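Local coordinates for interleukin-20 receptor subunit beta (Homo sapiens, PDB 6DF3), which serves as the shared beta chain of two cell-surface receptors, pairing with IL20RA to recognise IL19, IL20 and IL24 and with IL22RA1 to recognise IL20 and IL24, at residues L1-N6 with A89-K94; Y31-Y36 with C55-G60; I50-C55 with T66-A71. The protein carries 1 engineered substitution. All blocks are in the same frame, centred on the assembly; numbering follows the deposited sequence.

Contact 1 (L1-N6 with A89-K94); sequences LPAPQN and AWSILK
S91 turns its hydroxyl toward P4 by a chi1 of -83°, which sets OG beside its own backbone N and opposite the carbonyl carbon. From there OG points at the backbone oxygen of P4. The bond S91 OG makes to P4 O is modelled at 2.3 Å, far too short to be taken literally, so the pairing is plausible but its exact geometry is doubtful. On the P4 ring, CD lies 3.9 Å from the same S91 OG. A3 reaches across with its methyl: CB stands 3.5 Å from S91 OG and 3.6 Å from A89 O. Q5 leaves the backbone pointing away, yet bends back at chi2 (-56°), bringing NE2 within 4.2 Å of S91 OG, a loose approach and no bond.

P2 to P4 are extended, and the N-terminal stretch runs in the same direction as 89-94 without pairing backbone to backbone as a strand. Behind it, P4 packs on V79 and W20, and the backbone of Q5 bonds to S21. S91 is itself held in the sheet by backbone bonding to V79 of strand 74-83. The chemistry is thus sparse: a small surface contact with one polar pairing beside the A3 methyl and the P4 ring, where the N-terminal segment lies along strand 86-98 of the first fibronectin type III domain.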
loop_
_atom_site.group_PDB
_atom_site.type_symbol
_atom_site.label_atom_id
_atom_site.label_comp_id
_atom_site.label_asym_id
_atom_site.label_seq_id
_atom_site.Cartn_x
_atom_site.Cartn_y
_atom_site.Cartn_z
ATOM N N LEU C 1 13.928 -12.956 39.825
ATOM C CA LEU C 1 14.553 -12.372 38.589
ATOM C C LEU C 1 14.508 -10.851 38.583
ATOM O O LEU C 1 13.435 -10.274 38.540
ATOM C CB LEU C 1 13.903 -12.879 37.287
ATOM C CG LEU C 1 14.558 -13.997 36.434
ATOM C CD1 LEU C 1 14.058 -13.894 34.996
ATOM C CD2 LEU C 1 16.091 -14.039 36.430
ATOM N N PRO C 2 15.680 -10.192 38.652
ATOM C CA PRO C 2 15.812 -8.761 38.306
ATOM C C PRO C 2 15.156 -8.390 36.970
ATOM O O PRO C 2 15.303 -9.146 36.002
ATOM C CB PRO C 2 17.342 -8.601 38.171
ATOM C CG PRO C 2 17.913 -9.606 39.165
ATOM C CD PRO C 2 16.859 -10.660 39.426
ATOM N N ALA C 3 14.464 -7.256 36.879
ATOM C CA ALA C 3 14.007 -6.793 35.539
ATOM C C ALA C 3 15.178 -6.248 34.732
ATOM O O ALA C 3 16.177 -5.799 35.303
ATOM C CB ALA C 3 12.942 -5.752 35.655
ATOM N N PRO C 4 15.095 -6.323 33.399
ATOM C CA PRO C 4 16.154 -5.713 32.570
ATOM C C PRO C 4 16.158 -4.185 32.717
ATOM O O PRO C 4 15.101 -3.618 32.919
ATOM C CB PRO C 4 15.762 -6.099 31.121
ATOM C CG PRO C 4 14.492 -6.897 31.220
ATOM C CD PRO C 4 13.962 -6.845 32.608
ATOM N N GLN C 5 17.331 -3.563 32.618
ATOM C CA GLN C 5 17.553 -2.152 32.875
ATOM C C GLN C 5 18.219 -1.556 31.642
ATOM O O GLN C 5 18.605 -2.291 30.730
ATOM C CB GLN C 5 18.443 -1.979 34.113
ATOM C CG GLN C 5 17.826 -2.423 35.464
ATOM C CD GLN C 5 16.483 -1.738 35.785
ATOM O OE1 GLN C 5 16.284 -0.572 35.457
ATOM N NE2 GLN C 5 15.548 -2.471 36.403
ATOM N N ASN C 6 18.320 -0.224 31.619
ATOM C CA ASN C 6 19.014 0.529 30.576
ATOM C C ASN C 6 18.378 0.269 29.181
ATOM O O ASN C 6 19.021 -0.102 28.235
ATOM C CB ASN C 6 20.523 0.234 30.648
ATOM C CG ASN C 6 21.082 0.373 32.099
ATOM O OD1 ASN C 6 21.296 -0.615 32.862
ATOM N ND2 ASN C 6 21.258 1.621 32.505
ATOM N N ALA C 89 9.547 -8.371 36.701
ATOM C CA ALA C 89 8.540 -7.378 36.496
ATOM C C ALA C 89 8.794 -6.767 35.081
ATOM O O ALA C 89 9.823 -7.043 34.448
ATOM C CB ALA C 89 8.627 -6.338 37.602
ATOM N N TRP C 90 7.849 -5.994 34.543
ATOM C CA TRP C 90 8.069 -5.338 33.237
ATOM C C TRP C 90 8.944 -4.108 33.417
ATOM O O TRP C 90 8.775 -3.394 34.389
ATOM C CB TRP C 90 6.759 -4.885 32.602
ATOM C CG TRP C 90 5.895 -5.981 32.093
ATOM C CD1 TRP C 90 4.760 -6.471 32.691
ATOM C CD2 TRP C 90 6.083 -6.748 30.877
ATOM N NE1 TRP C 90 4.242 -7.471 31.931
ATOM C CE2 TRP C 90 5.002 -7.643 30.792
ATOM C CE3 TRP C 90 7.046 -6.748 29.860
ATOM C CZ2 TRP C 90 4.868 -8.558 29.748
ATOM C CZ3 TRP C 90 6.910 -7.662 28.808
ATOM C CH2 TRP C 90 5.839 -8.579 28.786
ATOM N N SER C 91 9.839 -3.853 32.466
ATOM C CA SER C 91 10.605 -2.607 32.419
ATOM C C SER C 91 10.116 -1.789 31.196
ATOM O O SER C 91 10.125 -2.323 30.072
ATOM C CB SER C 91 12.103 -2.847 32.183
ATOM O OG SER C 91 12.844 -3.166 33.305
ATOM N N ILE C 92 9.783 -0.524 31.431
ATOM C CA ILE C 92 9.230 0.328 30.448
ATOM C C ILE C 92 10.294 1.230 29.878
ATOM O O ILE C 92 11.027 1.770 30.566
ATOM C CB ILE C 92 8.029 1.086 31.019
ATOM C CG1 ILE C 92 7.034 0.034 31.509
ATOM C CG2 ILE C 92 7.320 1.919 29.964
ATOM C CD1 ILE C 92 5.808 0.659 32.116
ATOM N N LEU C 93 10.376 1.356 28.568
ATOM C CA LEU C 93 11.250 2.371 27.951
ATOM C C LEU C 93 10.882 3.786 28.471
ATOM O O LEU C 93 9.733 4.132 28.490
ATOM C CB LEU C 93 11.124 2.286 26.425
ATOM C CG LEU C 93 11.911 3.227 25.568
ATOM C CD1 LEU C 93 13.339 2.801 25.626
ATOM C CD2 LEU C 93 11.380 3.227 24.131
ATOM N N LYS C 94 11.872 4.565 28.875
ATOM C CA LYS C 94 11.674 5.810 29.632
ATOM C C LYS C 94 11.005 6.849 28.730
ATOM O O LYS C 94 9.956 7.360 29.101
ATOM C CB LYS C 94 13.023 6.355 30.178
ATOM C CG LYS C 94 12.877 7.407 31.287
ATOM C CD LYS C 94 14.214 7.988 31.801
ATOM C CE LYS C 94 15.190 6.936 32.360
ATOM N NZ LYS C 94 14.695 6.112 33.507
#

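Contact 2 (Y31-Y36 with C55-G60); sequences YYSVEY and CSLTEG
The Y31 ring meets T58 O in its plane at the edge, while L57 O comes obliquely, 3.3 Å from Y31 CD1. A chi1 of -161° swings E59 CG away from its own N and sends the extended chain past this ring: CG lies 3.4 Å from Y31 CE1, the ring and carboxylate planes 55° apart. At the Y32 ring, E59 O sits at the edge, 3.3 Å from CE2, and G60 O approaches CD2 obliquely; W20 packs edge-to-face with this ring, and V23 N bonds to its hydroxyl. Replacing Y32 by an alanine would probably leave V23 N without its hydroxyl partner and open a gap beside W20. Two straight backbone bonds tie the segments: Y32 N to T58 O at 2.7 Å and V34 N to C55 O at 3.0 Å. Between them L57 N gives S33 OG a weak bond of 3.5 Å, and V34 CG2 rests on C55 CB at 4.0 Å. The C55-C63 disulfide joins the start of this loop to strand 62-64. In the first fibronectin type III domain, strand 31-37 bonds to strand 74-83 along one edge; its other edge takes strand 50-51 and then loop 55-60.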
loop_
_atom_site.group_PDB
_atom_site.type_symbol
_atom_site.label_atom_id
_atom_site.label_comp_id
_atom_site.label_asym_id
_atom_site.label_seq_id
_atom_site.Cartn_x
_atom_site.Cartn_y
_atom_site.Cartn_z
ATOM N N TYR C 31 15.759 -15.751 28.900
ATOM C CA TYR C 31 14.953 -15.304 27.746
ATOM C C TYR C 31 14.214 -13.982 28.024
ATOM O O TYR C 31 13.977 -13.609 29.175
ATOM C CB TYR C 31 14.001 -16.447 27.337
ATOM C CG TYR C 31 14.732 -17.671 26.710
ATOM C CD1 TYR C 31 15.528 -17.514 25.538
ATOM C CD2 TYR C 31 14.613 -18.970 27.253
ATOM C CE1 TYR C 31 16.200 -18.595 24.960
ATOM C CE2 TYR C 31 15.287 -20.064 26.663
ATOM C CZ TYR C 31 16.064 -19.861 25.520
ATOM O OH TYR C 31 16.723 -20.877 24.893
ATOM N N TYR C 32 13.875 -13.262 26.978
ATOM C CA TYR C 32 13.223 -11.958 27.145
ATOM C C TYR C 32 11.930 -11.914 26.343
ATOM O O TYR C 32 11.870 -12.528 25.288
ATOM C CB TYR C 32 14.179 -10.829 26.661
ATOM C CG TYR C 32 15.473 -10.802 27.401
ATOM C CD1 TYR C 32 15.529 -10.298 28.684
ATOM C CD2 TYR C 32 16.647 -11.331 26.841
ATOM C CE1 TYR C 32 16.702 -10.308 29.415
ATOM C CE2 TYR C 32 17.845 -11.326 27.560
ATOM C CZ TYR C 32 17.855 -10.811 28.856
ATOM O OH TYR C 32 18.989 -10.814 29.622
ATOM N N SER C 33 10.932 -11.151 26.781
ATOM C CA SER C 33 9.705 -10.891 25.960
ATOM C C SER C 33 9.493 -9.410 25.851
ATOM O O SER C 33 9.627 -8.692 26.845
ATOM C CB SER C 33 8.458 -11.547 26.558
ATOM O OG SER C 33 8.754 -12.910 26.834
ATOM N N VAL C 34 9.198 -8.961 24.639
ATOM C CA VAL C 34 8.908 -7.562 24.393
ATOM C C VAL C 34 7.434 -7.296 24.012
ATOM O O VAL C 34 6.886 -8.028 23.213
ATOM C CB VAL C 34 9.789 -7.020 23.283
ATOM C CG1 VAL C 34 9.466 -5.566 23.028
ATOM C CG2 VAL C 34 11.239 -7.233 23.644
ATOM N N GLU C 35 6.836 -6.234 24.568
ATOM C CA GLU C 35 5.502 -5.806 24.155
ATOM C C GLU C 35 5.482 -4.304 23.890
ATOM O O GLU C 35 6.371 -3.617 24.359
ATOM C CB GLU C 35 4.506 -6.143 25.224
ATOM C CG GLU C 35 4.362 -7.637 25.366
ATOM C CD GLU C 35 3.312 -8.018 26.400
ATOM O OE1 GLU C 35 2.908 -7.147 27.208
ATOM O OE2 GLU C 35 2.918 -9.217 26.422
ATOM N N TYR C 36 4.482 -3.814 23.135
ATOM C CA TYR C 36 4.412 -2.385 22.745
ATOM C C TYR C 36 3.004 -1.884 22.758
ATOM O O TYR C 36 2.050 -2.685 22.796
ATOM C CB TYR C 36 4.977 -2.196 21.332
ATOM C CG TYR C 36 4.160 -2.837 20.189
ATOM C CD1 TYR C 36 4.305 -4.137 19.871
ATOM C CD2 TYR C 36 3.224 -2.105 19.471
ATOM C CE1 TYR C 36 3.588 -4.742 18.821
ATOM C CE2 TYR C 36 2.460 -2.667 18.439
ATOM C CZ TYR C 36 2.660 -3.988 18.116
ATOM O OH TYR C 36 1.898 -4.585 17.168
ATOM N N CYS C 55 9.745 -11.164 19.038
ATOM C CA CYS C 55 10.351 -11.307 20.381
ATOM C C CYS C 55 9.467 -11.703 21.513
ATOM O O CYS C 55 9.307 -10.977 22.469
ATOM C CB CYS C 55 11.069 -10.030 20.764
ATOM S SG CYS C 55 12.207 -9.535 19.460
ATOM N N SER C 56 8.970 -12.910 21.451
ATOM C CA SER C 56 8.392 -13.533 22.609
ATOM C C SER C 56 9.380 -14.666 22.886
ATOM O O SER C 56 9.758 -15.393 21.987
ATOM C CB SER C 56 6.944 -13.960 22.290
ATOM O OG SER C 56 6.187 -12.849 21.717
ATOM N N LEU C 57 9.909 -14.718 24.100
ATOM C CA LEU C 57 10.946 -15.664 24.483
ATOM C C LEU C 57 12.258 -15.684 23.601
ATOM O O LEU C 57 12.977 -16.687 23.616
ATOM C CB LEU C 57 10.302 -17.054 24.680
ATOM C CG LEU C 57 9.314 -17.229 25.872
ATOM C CD1 LEU C 57 8.204 -16.182 26.013
ATOM C CD2 LEU C 57 8.673 -18.612 25.821
ATOM N N THR C 58 12.557 -14.583 22.869
ATOM C CA THR C 58 13.906 -14.241 22.337
ATOM C C THR C 58 15.042 -14.293 23.391
ATOM O O THR C 58 14.798 -14.113 24.598
ATOM C CB THR C 58 13.925 -12.808 21.738
ATOM O OG1 THR C 58 15.230 -12.472 21.253
ATOM C CG2 THR C 58 13.540 -11.714 22.753
ATOM N N GLU C 59 16.281 -14.497 22.928
ATOM C CA GLU C 59 17.411 -14.828 23.816
ATOM C C GLU C 59 18.383 -13.673 24.024
ATOM O O GLU C 59 18.758 -13.395 25.146
ATOM C CB GLU C 59 18.174 -16.067 23.309
ATOM C CG GLU C 59 19.031 -16.719 24.383
ATOM C CD GLU C 59 19.962 -17.818 23.857
ATOM O OE1 GLU C 59 19.484 -18.928 23.525
ATOM O OE2 GLU C 59 21.195 -17.586 23.812
ATOM N N GLY C 60 18.822 -13.015 22.960
ATOM C CA GLY C 60 19.880 -11.987 23.087
ATOM C C GLY C 60 19.321 -10.776 23.813
ATOM O O GLY C 60 18.113 -10.720 24.005
#

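Contact 3 (I50-C55 with T66-A71); sequences IPSSWC and TDDITA
D68 receives S53 twice on a single carboxylate oxygen. D68 OD1 takes S53 N on its syn lone pair at 2.8 Å, in a bent bond (142° at the hydrogen), and S53 OG donates to the same D68 OD1 at 2.9 Å, also from the syn side but tilted 29° out of the carboxylate plane. The other oxygen, D68 OD2, has S52 OG 2.8 Å away, so the carboxylate faces two consecutive serines, one oxygen to each. S53 OG gets there with a chi1 of -73°, beside its own backbone N, the same N that serves D68.

Next to this pair, W54 meets D67 through its indole edge. The bond from W54 NE1 to D67 OD2 is 2.9 Å long and nearly straight; the oxygen lies almost in the ring plane, is met on its anti side, and belongs to a carboxylate steeply inclined to the indole. S53 CB rests over one face of the W54 ring, toward its rim.

Residues 66-68 have helical backbone angles, and the turn, with a weak bond from I69 N to T66 O, directs D67 and D68 both toward 50-55, D67 to W54 and D68 to the serines. The C55-C63 disulfide ties the end of 50-55 to strand 62-64, just before the loop that carries D67 and D68. Basic side chains of another protein chain form a salt bridge with D68 OD1, which would probably help keep the carboxylate ionised, and a bond to S53 OG; T70 also bonds to that protein, consistent with a role in recognition. The contact, in the first fibronectin type III domain, thus links the end of short edge strand 50-51, which pairs with strand 31-37, to the loop that leads from strand 62-64 into strand 74-83, with D68 packed on Y36.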
loop_
_atom_site.group_PDB
_atom_site.type_symbol
_atom_site.label_atom_id
_atom_site.label_comp_id
_atom_site.label_asym_id
_atom_site.label_seq_id
_atom_site.Cartn_x
_atom_site.Cartn_y
_atom_site.Cartn_z
ATOM N N ILE C 50 0.643 -5.096 23.272
ATOM C CA ILE C 50 0.605 -6.053 22.178
ATOM C C ILE C 50 1.941 -6.809 22.069
ATOM O O ILE C 50 3.015 -6.213 22.118
ATOM C CB ILE C 50 0.366 -5.274 20.876
ATOM C CG1 ILE C 50 -0.875 -4.424 21.065
ATOM C CG2 ILE C 50 0.332 -6.198 19.659
ATOM C CD1 ILE C 50 -0.973 -3.361 20.030
ATOM N N PRO C 51 1.877 -8.127 21.848
ATOM C CA PRO C 51 3.122 -8.865 21.659
ATOM C C PRO C 51 3.874 -8.452 20.438
ATOM O O PRO C 51 3.282 -8.267 19.387
ATOM C CB PRO C 51 2.649 -10.341 21.467
ATOM C CG PRO C 51 1.339 -10.391 22.175
ATOM C CD PRO C 51 0.720 -9.029 22.050
ATOM N N SER C 52 5.183 -8.350 20.588
ATOM C CA SER C 52 6.083 -8.067 19.522
ATOM C C SER C 52 6.022 -9.171 18.465
ATOM O O SER C 52 5.770 -10.323 18.770
ATOM C CB SER C 52 7.491 -8.043 20.109
ATOM O OG SER C 52 8.406 -7.645 19.095
ATOM N N SER C 53 6.297 -8.819 17.217
ATOM C CA SER C 53 6.256 -9.806 16.127
ATOM C C SER C 53 7.328 -10.900 16.325
ATOM O O SER C 53 7.016 -12.086 16.347
ATOM C CB SER C 53 6.410 -9.103 14.775
ATOM O OG SER C 53 5.227 -8.379 14.400
ATOM N N TRP C 54 8.571 -10.495 16.562
ATOM C CA TRP C 54 9.703 -11.445 16.605
ATOM C C TRP C 54 10.339 -11.682 17.952
ATOM O O TRP C 54 11.382 -12.363 18.004
ATOM C CB TRP C 54 10.783 -11.012 15.629
ATOM C CG TRP C 54 10.240 -10.813 14.299
ATOM C CD1 TRP C 54 10.225 -9.659 13.600
ATOM C CD2 TRP C 54 9.570 -11.791 13.494
ATOM N NE1 TRP C 54 9.613 -9.855 12.385
ATOM C CE2 TRP C 54 9.204 -11.154 12.290
ATOM C CE3 TRP C 54 9.232 -13.151 13.680
ATOM C CZ2 TRP C 54 8.523 -11.822 11.251
ATOM C CZ3 TRP C 54 8.572 -13.820 12.656
ATOM C CH2 TRP C 54 8.218 -13.152 11.447
ATOM N N CYS C 55 9.745 -11.164 19.038
ATOM C CA CYS C 55 10.351 -11.307 20.381
ATOM C C CYS C 55 9.467 -11.703 21.513
ATOM O O CYS C 55 9.307 -10.977 22.469
ATOM C CB CYS C 55 11.069 -10.030 20.764
ATOM S SG CYS C 55 12.207 -9.535 19.460
ATOM N N THR C 66 11.151 -3.422 14.252
ATOM C CA THR C 66 10.805 -2.703 13.033
ATOM C C THR C 66 9.377 -2.990 12.576
ATOM O O THR C 66 8.631 -2.087 12.283
ATOM C CB THR C 66 11.825 -3.046 11.953
ATOM O OG1 THR C 66 13.163 -2.675 12.415
ATOM C CG2 THR C 66 11.452 -2.357 10.592
ATOM N N ASP C 67 9.017 -4.250 12.528
ATOM C CA ASP C 67 7.702 -4.656 12.049
ATOM C C ASP C 67 6.527 -4.308 12.966
ATOM O O ASP C 67 5.436 -4.318 12.497
ATOM C CB ASP C 67 7.685 -6.122 11.721
ATOM C CG ASP C 67 8.658 -6.469 10.608
ATOM O OD1 ASP C 67 9.165 -5.584 9.846
ATOM O OD2 ASP C 67 8.972 -7.633 10.580
ATOM N N ASP C 68 6.783 -3.924 14.213
ATOM C CA ASP C 68 5.757 -3.499 15.116
ATOM C C ASP C 68 5.524 -1.995 15.051
ATOM O O ASP C 68 4.491 -1.536 15.423
ATOM C CB ASP C 68 6.186 -3.831 16.540
ATOM C CG ASP C 68 6.574 -5.307 16.712
ATOM O OD1 ASP C 68 5.800 -6.214 16.305
ATOM O OD2 ASP C 68 7.664 -5.584 17.275
ATOM N N ILE C 69 6.530 -1.202 14.671
ATOM C CA ILE C 69 6.365 0.232 14.601
ATOM C C ILE C 69 5.821 0.554 13.207
ATOM O O ILE C 69 6.583 0.473 12.234
ATOM C CB ILE C 69 7.715 0.964 14.852
ATOM C CG1 ILE C 69 8.422 0.509 16.157
ATOM C CG2 ILE C 69 7.504 2.462 14.907
ATOM C CD1 ILE C 69 7.556 0.366 17.340
ATOM N N THR C 70 4.520 0.881 13.082
ATOM C CA THR C 70 3.878 0.921 11.745
ATOM C C THR C 70 3.132 2.194 11.501
ATOM O O THR C 70 2.388 2.365 10.476
ATOM C CB THR C 70 2.887 -0.241 11.588
ATOM O OG1 THR C 70 2.068 -0.252 12.696
ATOM C CG2 THR C 70 3.573 -1.608 11.543
ATOM N N ALA C 71 3.381 3.145 12.384
ATOM C CA ALA C 71 2.917 4.484 12.204
ATOM C C ALA C 71 3.957 5.521 12.744
ATOM O O ALA C 71 4.704 5.276 13.705
ATOM C CB ALA C 71 1.595 4.635 12.901
#

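All three contacts lie in the first of the two fibronectin type III domains, and all reach its antiparallel sheet of strands 50-51, 31-37, 74-83 and 86-98. Contact 1 is at the 86-98 edge and contact 3 at the 50-51 edge, their centres about 18 Å apart; contact 2 lies between, its centre about 12 Å from contact 1 and 11 Å from contact 3. Along the chain contact 1 spans both others, whereas contacts 2 and 3 interleave and share C55. W90 packs on E35 and S33, joining contacts 1 and 2. Contact 3, and Y36 of contact 2, meet another protein chain, consistent with a recognition surface there, while contact 1 touches no other chain of the assembly.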